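Local coordinates for protein phytanoyl-CoA dioxygenase (Streptomyces malaysiense, PDB 6ZYL) that catalyses the beta-hydroxylation of thioholgamide as a non-heme monooxygenase, probably using iron and 2-oxoglutarate, at residues Pro77-Val82 / Thr112-Arg117; Ser84-Ile89 / Phe230-Asp235; Gln129-Leu134 / His169-His174; Asp137-His142 / Val211-Met216. All coordinates share one frame; numbering follows the deposited sequence.

Overall arrangement
The four contacts fall into two pairs. Contacts 1 and 2, whose centres are about 6 Å apart, pack the loop 77-82 and helix 84-90 against strands 107-117 and 229-237, neighbours in the large mixed sheet. Contact 3 joins 129-134 to the loop 169-174, and contact 4 joins helix 139-142 to the turn after strand 209-212; their centres are about 10 Å apart, and Gln129 links them by bonding to Ala215. Between the pairs the centres are about 19 to 23 Å apart. Along the chain, contact 1 closes before contacts 3 and 4 open, whereas contact 2 spans both. In this double-stranded beta-helix family, the second pair lies beside the probable metal site, to which Asp130 and probably His218 belong.

Contact 1 (Pro77-Val82 / Thr112-Arg117); sequences PKIHLV and TNLFIR
Thr112 turns OG1 into the crowded position between its own backbone N and carbonyl carbon (chi1 49°), and His80 places CG in the same way (chi1 56°); together these torsions bring the imidazole up to the threonine hydroxyl. His80 ND1 lies 2.9 Å from Thr112 OG1 in a hydrogen bond that either partner could donate, and the oxygen sits at the ring edge, in its plane. The threonine methyl closes in as well, with Thr112 CG2 3.2 Å from His80 ND1. Beside this, the Thr112 amide is taken up by the loop: Thr112 N donates to Pro77 O at 2.9 Å, nearly straight at 165°, though the N-H comes from above the carbonyl plane. Ile79 adds the apolar share. The Ile79 and Leu114 side chains cross at about a right angle, Ile79 CD1 lying 3.8 Å from Leu114 CG. An alanine in place of His80 would probably leave the Thr112 hydroxyl without its imidazole partner and open a gap beside the threonine methyl. Trp85 and Ala86 of helix 84-90 pack on Ile79. Since Thr112 engages the loop through both amide and hydroxyl, directional polar bonds hold the buried start of this segment, with apolar packing taking over at Leu114.

Contact 2 (Ser84-Ile89 / Phe230-Asp235); sequences SWADRI and FNFAID
One face of the Phe232 ring receives the edge of Trp85, whose CZ3 stands 3.7 Å above the ring plane, offset toward the rim. This is an edge-to-face pair, with the six-membered ring of Trp85 centred 5.0 Å from that of Phe232 and the planes at 61°. The indole carries Ala86 CB over one of its own faces, and that same methyl meets the far end of the phenyl, Ala86 CB lying 3.7 Å from Phe232 CZ. Ile89 runs past the phenyl in the opposite direction, its CG2 3.9 Å from Phe232 CE2. Beyond it, Ile89 CG2 touches Ile234 CD1 at 4.0 Å. What lets one ring meet three helix residues is its first torsion: CG lies anti to the backbone N (chi1 177°), carrying the phenyl out from the strand to the helix. A leucine here would probably lose the aromatic face that Trp85 packs on and leave gaps beside Ala86 and Ile89. The contact is wholly apolar between side chains. The axes of segments 84-89 and 230-235 cross at -57° and come within 10.5 Å; helix 46-66 packs on Trp85, its Tyr59 ring meeting the indole edge-to-face, while Thr112 of the adjoining strand 107-117 touches Phe232.

Contact 3 (Gln129-Leu134 / His169-His174); sequences QDAVYL and HGALPH
Gln129 grips the 169-174 loop with both ends of its side-chain amide. Gln129 OE1 accepts from Leu172 N at 2.8 Å, with the donor in the carbonyl plane and on a lone pair, and Gln129 NE2 donates to Gly170 O at 3.1 Å, approaching from above the plane of the Gly170 carbonyl. The backbone joins in, since Gln129 N donates to His174 NE2 at 3.0 Å, a little tilted from the ring plane. The amide and imidazole are turned only 23° from each other, and Gln129 OE1 comes within 3.1 Å of His174 CE1. Over one face of the His174 imidazole lies a methyl, Val132 CG2, 3.3 Å from the ring centroid and 16° off the normal, a close CH-pi contact.

The second shell fixes these groups. His174 ND1 donates to Leu172 O at 2.7 Å, locking the ring's rotation and leaving NE2 as the acceptor for Gln129 N. Past CG the glutamine chain is extended (chi2 164°), carrying the amide across to the loop; Gln129 NE2 also bonds to Ala215 O, in the turn after strand 209-212. Gln129 is the middle residue of the His-X-Asp motif that in this family usually supplies two iron ligands; its aspartate, Asp130, turns away from the loop and in this metal-free model bonds to His212 and His218, consistent with a probable metal site just behind this contact.

Contact 4 (Asp137-His142 / Val211-Met216); sequences DGYQQH and VHHLAM
Tyr139 meets three successive residues of the turn. Its first torsion sets CG between the backbone N and the carbonyl carbon (chi1 63°), pointing the phenol along 213-215: Tyr139 CB touches Leu214 CD1 at 3.8 Å, Tyr139 CD1 lies 3.9 Å from His213 CE1, which sits at the phenol's edge, and CE1 of the tyrosine reaches the methyl of Ala215. The tyrosine and His213 side chains cross at about a right angle. At the far end Tyr139 OH bonds to Ala171 N. The backbone carbonyl is used too, through a water that stands 2.7 Å from Tyr139 O and accepts from Leu214 N at 2.9 Å. That water lies over the centre of one face of the His213 ring.

Gln140 comes next and supplies the direct bond. His213 NE2 donates to Gln140 O at 2.7 Å and 172°, the oxygen lying in the imidazole plane although the N-H comes from above the carbonyl plane. The Gln140 side chain folds back, placing CD over the centre of the Tyr139 ring, while OE1 makes a weak bond to Gly138 N. On the other side of the imidazole, His213 ND1 accepts from Ala215 N at 3.0 Å, so both ring nitrogens are engaged and the ring's turn is fixed within the type I turn His213-Met216.

Further on, the short, weakly bonded helix ends about His142, whose backbone pairs with Thr238, and strand 143-149 follows. The turn follows strand 209-212, which lies between strands 37-41 and 143-149 in the large sheet; Leu214 packs back on Ala143 and Arg145, and the His213 ring also meets His167.

Contact 1 (Pro77-Val82 / Thr112-Arg117)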
# COMPACT_ATOMS: atom_id res chain seq x y z
N PRO A 77 -9.28 3.61 -0.04
CA PRO A 77 -7.90 3.77 0.42
C PRO A 77 -7.77 3.74 1.93
O PRO A 77 -6.71 4.10 2.46
CB PRO A 77 -7.53 5.15 -0.13
CG PRO A 77 -8.85 5.93 -0.02
CD PRO A 77 -9.99 4.90 -0.06
N LYS A 78 -8.82 3.33 2.63
CA LYS A 78 -8.86 3.42 4.09
C LYS A 78 -9.47 2.16 4.69
O LYS A 78 -10.31 2.22 5.59
CB LYS A 78 -9.65 4.66 4.52
CG LYS A 78 -9.15 5.97 3.96
CD LYS A 78 -7.91 6.46 4.69
CE LYS A 78 -7.40 7.77 4.11
NZ LYS A 78 -6.37 8.41 4.97
N ILE A 79 -9.04 1.00 4.21
CA ILE A 79 -9.57 -0.26 4.74
C ILE A 79 -9.35 -0.33 6.24
O ILE A 79 -10.23 -0.77 7.00
CB ILE A 79 -8.93 -1.46 4.03
CG1 ILE A 79 -9.04 -1.33 2.51
CG2 ILE A 79 -9.58 -2.76 4.49
CD1 ILE A 79 -8.23 -2.36 1.74
N HIS A 80 -8.19 0.13 6.71
CA HIS A 80 -7.82 0.03 8.11
C HIS A 80 -8.71 0.84 9.04
O HIS A 80 -8.62 0.67 10.25
CB HIS A 80 -6.36 0.47 8.29
CG HIS A 80 -6.08 1.85 7.78
ND1 HIS A 80 -6.09 2.17 6.44
CD2 HIS A 80 -5.79 3.00 8.43
CE1 HIS A 80 -5.81 3.45 6.29
NE2 HIS A 80 -5.63 3.98 7.48
N LEU A 81 -9.54 1.73 8.51
CA LEU A 81 -10.43 2.52 9.35
C LEU A 81 -11.75 1.83 9.64
O LEU A 81 -12.48 2.28 10.54
CB LEU A 81 -10.70 3.88 8.70
CG LEU A 81 -9.50 4.81 8.50
CD1 LEU A 81 -9.97 6.19 8.03
CD2 LEU A 81 -8.66 4.94 9.76
N VAL A 82 -12.08 0.75 8.93
CA VAL A 82 -13.35 0.05 9.14
C VAL A 82 -13.19 -1.43 9.41
O VAL A 82 -14.11 -2.05 9.97
CB VAL A 82 -14.29 0.27 7.94
CG1 VAL A 82 -14.72 1.73 7.85
CG2 VAL A 82 -13.62 -0.19 6.65
N THR A 112 -4.32 2.42 2.73
CA THR A 112 -4.20 0.98 2.56
C THR A 112 -4.87 0.59 1.26
O THR A 112 -5.84 1.22 0.82
CB THR A 112 -4.82 0.19 3.73
OG1 THR A 112 -6.14 0.66 4.01
CG2 THR A 112 -3.94 0.31 4.98
N ASN A 113 -4.34 -0.46 0.63
CA ASN A 113 -4.84 -0.95 -0.65
C ASN A 113 -4.86 -2.46 -0.64
O ASN A 113 -3.92 -3.10 -0.15
CB ASN A 113 -3.96 -0.47 -1.82
CG ASN A 113 -4.31 0.92 -2.29
OD1 ASN A 113 -5.19 1.10 -3.13
ND2 ASN A 113 -3.61 1.92 -1.76
N LEU A 114 -5.92 -3.04 -1.18
CA LEU A 114 -5.97 -4.46 -1.51
C LEU A 114 -5.66 -4.60 -2.99
O LEU A 114 -6.37 -4.05 -3.83
CB LEU A 114 -7.33 -5.07 -1.18
CG LEU A 114 -7.44 -5.77 0.17
CD1 LEU A 114 -8.90 -6.14 0.44
CD2 LEU A 114 -6.55 -7.01 0.24
N PHE A 115 -4.58 -5.32 -3.31
CA PHE A 115 -4.19 -5.61 -4.69
C PHE A 115 -4.39 -7.11 -4.89
O PHE A 115 -3.57 -7.92 -4.45
CB PHE A 115 -2.76 -5.18 -4.96
CG PHE A 115 -2.55 -3.70 -4.90
CD1 PHE A 115 -3.37 -2.83 -5.61
CD2 PHE A 115 -1.52 -3.16 -4.14
CE1 PHE A 115 -3.18 -1.47 -5.56
CE2 PHE A 115 -1.32 -1.79 -4.08
CZ PHE A 115 -2.15 -0.95 -4.80
N ILE A 116 -5.49 -7.47 -5.54
CA ILE A 116 -5.87 -8.87 -5.74
C ILE A 116 -5.82 -9.17 -7.23
O ILE A 116 -6.45 -8.47 -8.03
CB ILE A 116 -7.27 -9.16 -5.17
CG1 ILE A 116 -7.30 -8.84 -3.67
CG2 ILE A 116 -7.66 -10.61 -5.42
CD1 ILE A 116 -8.70 -8.64 -3.11
N ARG A 117 -5.07 -10.20 -7.59
CA ARG A 117 -5.02 -10.69 -8.96
C ARG A 117 -5.64 -12.08 -8.99
O ARG A 117 -5.00 -13.06 -8.60
CB ARG A 117 -3.58 -10.72 -9.47
CG ARG A 117 -2.95 -9.33 -9.48
CD ARG A 117 -1.62 -9.31 -10.21
NE ARG A 117 -1.78 -9.02 -11.63
CZ ARG A 117 -1.91 -7.80 -12.15
NH1 ARG A 117 -1.88 -6.74 -11.36
NH2 ARG A 117 -2.05 -7.65 -13.46

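Contact 2 (Ser84-Ile89 / Phe230-Asp235)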
# COMPACT_ATOMS: atom_id res chain seq x y z
N SER A 84 -11.27 -4.73 11.10
CA SER A 84 -10.36 -5.08 12.19
C SER A 84 -9.11 -5.79 11.68
O SER A 84 -8.02 -5.59 12.21
CB SER A 84 -11.09 -5.95 13.21
OG SER A 84 -12.09 -5.21 13.90
N TRP A 85 -9.26 -6.63 10.65
CA TRP A 85 -8.10 -7.35 10.14
C TRP A 85 -7.08 -6.39 9.54
O TRP A 85 -5.87 -6.58 9.72
CB TRP A 85 -8.53 -8.39 9.10
CG TRP A 85 -9.05 -7.82 7.81
CD1 TRP A 85 -10.35 -7.58 7.49
CD2 TRP A 85 -8.28 -7.41 6.68
NE1 TRP A 85 -10.44 -7.05 6.23
CE2 TRP A 85 -9.18 -6.93 5.71
CE3 TRP A 85 -6.91 -7.40 6.39
CZ2 TRP A 85 -8.76 -6.45 4.47
CZ3 TRP A 85 -6.49 -6.92 5.16
CH2 TRP A 85 -7.42 -6.46 4.21
N ALA A 86 -7.54 -5.35 8.84
CA ALA A 86 -6.62 -4.36 8.30
C ALA A 86 -6.04 -3.49 9.41
O ALA A 86 -4.84 -3.18 9.40
CB ALA A 86 -7.33 -3.50 7.26
N ASP A 87 -6.87 -3.09 10.37
CA ASP A 87 -6.37 -2.33 11.51
C ASP A 87 -5.26 -3.10 12.22
O ASP A 87 -4.25 -2.51 12.63
CB ASP A 87 -7.51 -2.03 12.48
CG ASP A 87 -7.01 -1.55 13.83
OD1 ASP A 87 -6.73 -0.34 13.96
OD2 ASP A 87 -6.91 -2.38 14.76
N ARG A 88 -5.41 -4.41 12.35
CA ARG A 88 -4.42 -5.21 13.08
C ARG A 88 -3.09 -5.23 12.35
O ARG A 88 -2.03 -5.11 12.97
CB ARG A 88 -4.95 -6.63 13.28
CG ARG A 88 -4.06 -7.51 14.16
CD ARG A 88 -4.69 -8.89 14.38
NE ARG A 88 -4.79 -9.66 13.14
CZ ARG A 88 -5.93 -9.95 12.52
NH1 ARG A 88 -7.09 -9.53 13.02
NH2 ARG A 88 -5.92 -10.66 11.41
N ILE A 89 -3.11 -5.37 11.02
CA ILE A 89 -1.86 -5.52 10.28
C ILE A 89 -1.07 -4.22 10.29
O ILE A 89 0.15 -4.22 10.52
CB ILE A 89 -2.15 -6.00 8.84
CG1 ILE A 89 -2.70 -7.42 8.87
CG2 ILE A 89 -0.88 -5.94 8.00
CD1 ILE A 89 -3.01 -8.01 7.51
N PHE A 230 -3.24 -12.38 -3.33
CA PHE A 230 -3.77 -11.34 -2.44
C PHE A 230 -2.61 -10.60 -1.78
O PHE A 230 -1.80 -11.21 -1.09
CB PHE A 230 -4.68 -11.93 -1.36
CG PHE A 230 -6.02 -12.37 -1.86
CD1 PHE A 230 -6.15 -13.50 -2.66
CD2 PHE A 230 -7.17 -11.67 -1.52
CE1 PHE A 230 -7.38 -13.91 -3.12
CE2 PHE A 230 -8.41 -12.07 -1.98
CZ PHE A 230 -8.51 -13.19 -2.78
N ASN A 231 -2.57 -9.28 -1.96
CA ASN A 231 -1.56 -8.45 -1.33
C ASN A 231 -2.23 -7.22 -0.71
O ASN A 231 -3.16 -6.65 -1.29
CB ASN A 231 -0.49 -8.03 -2.33
CG ASN A 231 0.34 -9.21 -2.80
OD1 ASN A 231 -0.05 -9.94 -3.72
ND2 ASN A 231 1.49 -9.42 -2.17
N PHE A 232 -1.74 -6.84 0.47
CA PHE A 232 -2.28 -5.75 1.26
C PHE A 232 -1.17 -4.71 1.40
O PHE A 232 -0.15 -4.98 2.04
CB PHE A 232 -2.77 -6.26 2.62
CG PHE A 232 -3.27 -5.20 3.54
CD1 PHE A 232 -4.46 -4.53 3.26
CD2 PHE A 232 -2.58 -4.88 4.69
CE1 PHE A 232 -4.92 -3.55 4.12
CE2 PHE A 232 -3.04 -3.90 5.55
CZ PHE A 232 -4.22 -3.24 5.26
N ALA A 233 -1.37 -3.54 0.80
CA ALA A 233 -0.35 -2.51 0.72
C ALA A 233 -0.66 -1.38 1.70
O ALA A 233 -1.80 -0.95 1.83
CB ALA A 233 -0.25 -1.95 -0.70
N ILE A 234 0.38 -0.91 2.38
CA ILE A 234 0.25 0.09 3.43
C ILE A 234 1.24 1.21 3.14
O ILE A 234 2.44 0.97 3.04
CB ILE A 234 0.52 -0.49 4.83
CG1 ILE A 234 -0.16 -1.84 5.01
CG2 ILE A 234 0.06 0.48 5.91
CD1 ILE A 234 0.41 -2.66 6.16
N ASP A 235 0.73 2.43 3.02
CA ASP A 235 1.58 3.61 2.84
C ASP A 235 1.89 4.21 4.20
O ASP A 235 0.99 4.68 4.90
CB ASP A 235 0.89 4.63 1.94
CG ASP A 235 0.87 4.21 0.50
OD1 ASP A 235 1.89 3.66 0.03
OD2 ASP A 235 -0.17 4.41 -0.17

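Contact 3 (Gln129-Leu134 / His169-His174)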
# COMPACT_ATOMS: atom_id res chain seq x y z
N GLN A 129 5.15 4.24 -11.28
CA GLN A 129 5.48 4.56 -9.90
C GLN A 129 4.21 4.89 -9.13
O GLN A 129 3.28 5.50 -9.67
CB GLN A 129 6.45 5.75 -9.82
CG GLN A 129 7.75 5.56 -10.59
CD GLN A 129 8.48 6.87 -10.82
OE1 GLN A 129 7.92 7.82 -11.37
NE2 GLN A 129 9.74 6.93 -10.40
N ASP A 130 4.18 4.49 -7.85
CA ASP A 130 3.00 4.75 -7.03
C ASP A 130 2.79 6.24 -6.80
O ASP A 130 1.64 6.68 -6.63
CB ASP A 130 3.13 4.04 -5.68
CG ASP A 130 3.20 2.53 -5.80
OD1 ASP A 130 2.61 1.97 -6.75
OD2 ASP A 130 3.84 1.90 -4.93
N ALA A 131 3.86 7.03 -6.78
CA ALA A 131 3.78 8.41 -6.32
C ALA A 131 3.00 9.31 -7.26
O ALA A 131 2.61 10.41 -6.85
CB ALA A 131 5.19 8.97 -6.12
N VAL A 132 2.75 8.88 -8.50
CA VAL A 132 2.33 9.81 -9.55
C VAL A 132 1.10 10.60 -9.12
O VAL A 132 1.05 11.83 -9.28
CB VAL A 132 2.07 9.05 -10.86
CG1 VAL A 132 1.54 10.00 -11.93
CG2 VAL A 132 3.35 8.36 -11.33
N TYR A 133 0.08 9.93 -8.60
CA TYR A 133 -1.19 10.58 -8.32
C TYR A 133 -1.48 10.73 -6.83
O TYR A 133 -2.62 11.05 -6.46
CB TYR A 133 -2.34 9.82 -8.99
CG TYR A 133 -2.24 9.79 -10.50
CD1 TYR A 133 -2.21 10.97 -11.23
CD2 TYR A 133 -2.18 8.58 -11.19
CE1 TYR A 133 -2.12 10.95 -12.60
CE2 TYR A 133 -2.09 8.56 -12.56
CZ TYR A 133 -2.06 9.75 -13.26
OH TYR A 133 -1.97 9.74 -14.62
N LEU A 134 -0.49 10.52 -5.96
CA LEU A 134 -0.74 10.63 -4.53
C LEU A 134 -0.71 12.07 -4.04
O LEU A 134 -1.24 12.36 -2.96
CB LEU A 134 0.28 9.80 -3.76
CG LEU A 134 0.39 8.34 -4.20
CD1 LEU A 134 1.33 7.58 -3.26
CD2 LEU A 134 -0.97 7.67 -4.25
N HIS A 169 15.47 9.59 -8.66
CA HIS A 169 15.08 10.91 -9.15
C HIS A 169 13.62 11.23 -8.86
O HIS A 169 13.03 12.08 -9.53
CB HIS A 169 15.36 11.03 -10.65
CG HIS A 169 16.81 10.88 -11.01
ND1 HIS A 169 17.82 11.53 -10.33
CD2 HIS A 169 17.41 10.15 -11.98
CE1 HIS A 169 18.98 11.21 -10.86
NE2 HIS A 169 18.77 10.37 -11.86
N GLY A 170 13.03 10.57 -7.87
CA GLY A 170 11.64 10.82 -7.54
C GLY A 170 10.71 10.41 -8.67
O GLY A 170 11.06 9.66 -9.58
N ALA A 171 9.48 10.92 -8.60
CA ALA A 171 8.49 10.63 -9.62
C ALA A 171 8.96 11.15 -10.97
O ALA A 171 9.58 12.21 -11.06
CB ALA A 171 7.14 11.25 -9.25
N LEU A 172 8.66 10.41 -12.01
CA LEU A 172 9.05 10.75 -13.37
C LEU A 172 7.83 10.87 -14.23
O LEU A 172 6.78 10.42 -13.86
CB LEU A 172 9.98 9.70 -13.94
CG LEU A 172 11.21 9.52 -13.10
CD1 LEU A 172 12.07 8.40 -13.60
CD2 LEU A 172 11.99 10.80 -13.00
N PRO A 173 7.97 11.47 -15.43
CA PRO A 173 6.77 11.61 -16.23
C PRO A 173 6.17 10.29 -16.67
O PRO A 173 6.87 9.34 -16.90
CB PRO A 173 7.25 12.36 -17.46
CG PRO A 173 8.55 12.95 -17.09
CD PRO A 173 9.14 11.96 -16.16
N HIS A 174 4.86 10.25 -16.75
CA HIS A 174 4.17 9.06 -17.12
C HIS A 174 3.24 9.39 -18.27
O HIS A 174 2.91 8.54 -19.07
CB HIS A 174 3.37 8.54 -15.93
CG HIS A 174 4.15 7.73 -14.94
ND1 HIS A 174 5.16 8.25 -14.16
CD2 HIS A 174 4.01 6.45 -14.55
CE1 HIS A 174 5.63 7.32 -13.38
NE2 HIS A 174 4.94 6.22 -13.59

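Contact 4 (Asp137-His142 / Val211-Met216)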
# COMPACT_ATOMS: atom_id res chain seq x y z
N ASP A 137 4.45 15.48 -1.02
CA ASP A 137 5.72 16.18 -1.10
C ASP A 137 6.55 15.75 0.10
O ASP A 137 6.17 16.01 1.25
CB ASP A 137 5.50 17.70 -1.10
CG ASP A 137 6.79 18.49 -1.19
OD1 ASP A 137 7.86 17.90 -1.48
OD2 ASP A 137 6.74 19.72 -0.99
N GLY A 138 7.67 15.07 -0.16
CA GLY A 138 8.51 14.54 0.89
C GLY A 138 8.54 13.03 0.96
O GLY A 138 9.20 12.49 1.86
N TYR A 139 7.85 12.33 0.07
CA TYR A 139 7.98 10.88 -0.01
C TYR A 139 9.40 10.47 -0.39
O TYR A 139 9.78 9.31 -0.16
CB TYR A 139 7.00 10.32 -1.05
CG TYR A 139 7.28 10.82 -2.45
CD1 TYR A 139 8.20 10.17 -3.27
CD2 TYR A 139 6.64 11.94 -2.95
CE1 TYR A 139 8.46 10.63 -4.54
CE2 TYR A 139 6.89 12.40 -4.23
CZ TYR A 139 7.81 11.74 -5.02
OH TYR A 139 8.07 12.19 -6.29
N GLN A 140 10.17 11.38 -0.97
CA GLN A 140 11.51 11.05 -1.42
C GLN A 140 12.36 10.50 -0.28
O GLN A 140 13.12 9.54 -0.47
CB GLN A 140 12.17 12.29 -2.04
CG GLN A 140 11.49 12.76 -3.33
CD GLN A 140 10.30 13.68 -3.08
OE1 GLN A 140 9.75 13.73 -1.98
NE2 GLN A 140 9.90 14.41 -4.11
N GLN A 141 12.23 11.07 0.91
CA GLN A 141 12.99 10.62 2.07
C GLN A 141 12.13 10.06 3.19
O GLN A 141 12.67 9.40 4.08
CB GLN A 141 13.83 11.77 2.64
CG GLN A 141 14.96 12.24 1.74
CD GLN A 141 15.97 11.15 1.45
OE1 GLN A 141 16.32 10.36 2.33
NE2 GLN A 141 16.43 11.09 0.20
N HIS A 142 10.81 10.28 3.18
CA HIS A 142 10.00 10.10 4.38
C HIS A 142 8.74 9.29 4.12
O HIS A 142 7.73 9.47 4.81
CB HIS A 142 9.64 11.46 4.97
CG HIS A 142 10.82 12.35 5.22
ND1 HIS A 142 11.81 12.03 6.12
CD2 HIS A 142 11.17 13.54 4.67
CE1 HIS A 142 12.72 12.99 6.12
NE2 HIS A 142 12.35 13.92 5.25
N VAL A 211 8.98 -3.80 1.09
CA VAL A 211 8.91 -2.37 1.33
C VAL A 211 9.62 -1.68 0.17
O VAL A 211 10.78 -1.98 -0.11
CB VAL A 211 9.57 -1.97 2.66
CG1 VAL A 211 9.23 -0.53 3.02
CG2 VAL A 211 9.14 -2.93 3.77
N HIS A 212 8.91 -0.79 -0.52
CA HIS A 212 9.51 -0.08 -1.64
C HIS A 212 9.20 1.40 -1.59
O HIS A 212 8.22 1.84 -0.97
CB HIS A 212 9.06 -0.69 -3.00
CG HIS A 212 7.60 -0.54 -3.30
ND1 HIS A 212 6.72 -1.60 -3.30
CD2 HIS A 212 6.87 0.54 -3.67
CE1 HIS A 212 5.52 -1.18 -3.63
NE2 HIS A 212 5.58 0.12 -3.86
N HIS A 213 10.10 2.17 -2.20
CA HIS A 213 9.96 3.61 -2.35
C HIS A 213 8.78 3.93 -3.26
O HIS A 213 8.50 3.20 -4.21
CB HIS A 213 11.27 4.16 -2.94
CG HIS A 213 11.47 5.63 -2.73
ND1 HIS A 213 10.96 6.58 -3.60
CD2 HIS A 213 12.16 6.32 -1.79
CE1 HIS A 213 11.31 7.78 -3.19
NE2 HIS A 213 12.04 7.65 -2.09
N LEU A 214 8.07 5.01 -2.95
CA LEU A 214 6.93 5.39 -3.76
C LEU A 214 7.33 5.83 -5.17
O LEU A 214 6.45 5.94 -6.03
CB LEU A 214 6.13 6.50 -3.08
CG LEU A 214 5.42 6.11 -1.79
CD1 LEU A 214 4.66 7.30 -1.21
CD2 LEU A 214 4.48 4.93 -2.00
N ALA A 215 8.61 6.08 -5.41
CA ALA A 215 9.13 6.35 -6.75
C ALA A 215 9.74 5.11 -7.39
O ALA A 215 10.32 5.21 -8.48
CB ALA A 215 10.15 7.48 -6.70
N MET A 216 9.64 3.96 -6.74
CA MET A 216 10.10 2.71 -7.34
C MET A 216 9.23 2.37 -8.54
O MET A 216 8.00 2.27 -8.41
CB MET A 216 10.07 1.58 -6.31
CG MET A 216 10.23 0.19 -6.89
SD MET A 216 11.75 -0.04 -7.84
CE MET A 216 12.97 0.63 -6.71
O HOH W 1 8.84 6.81 -0.81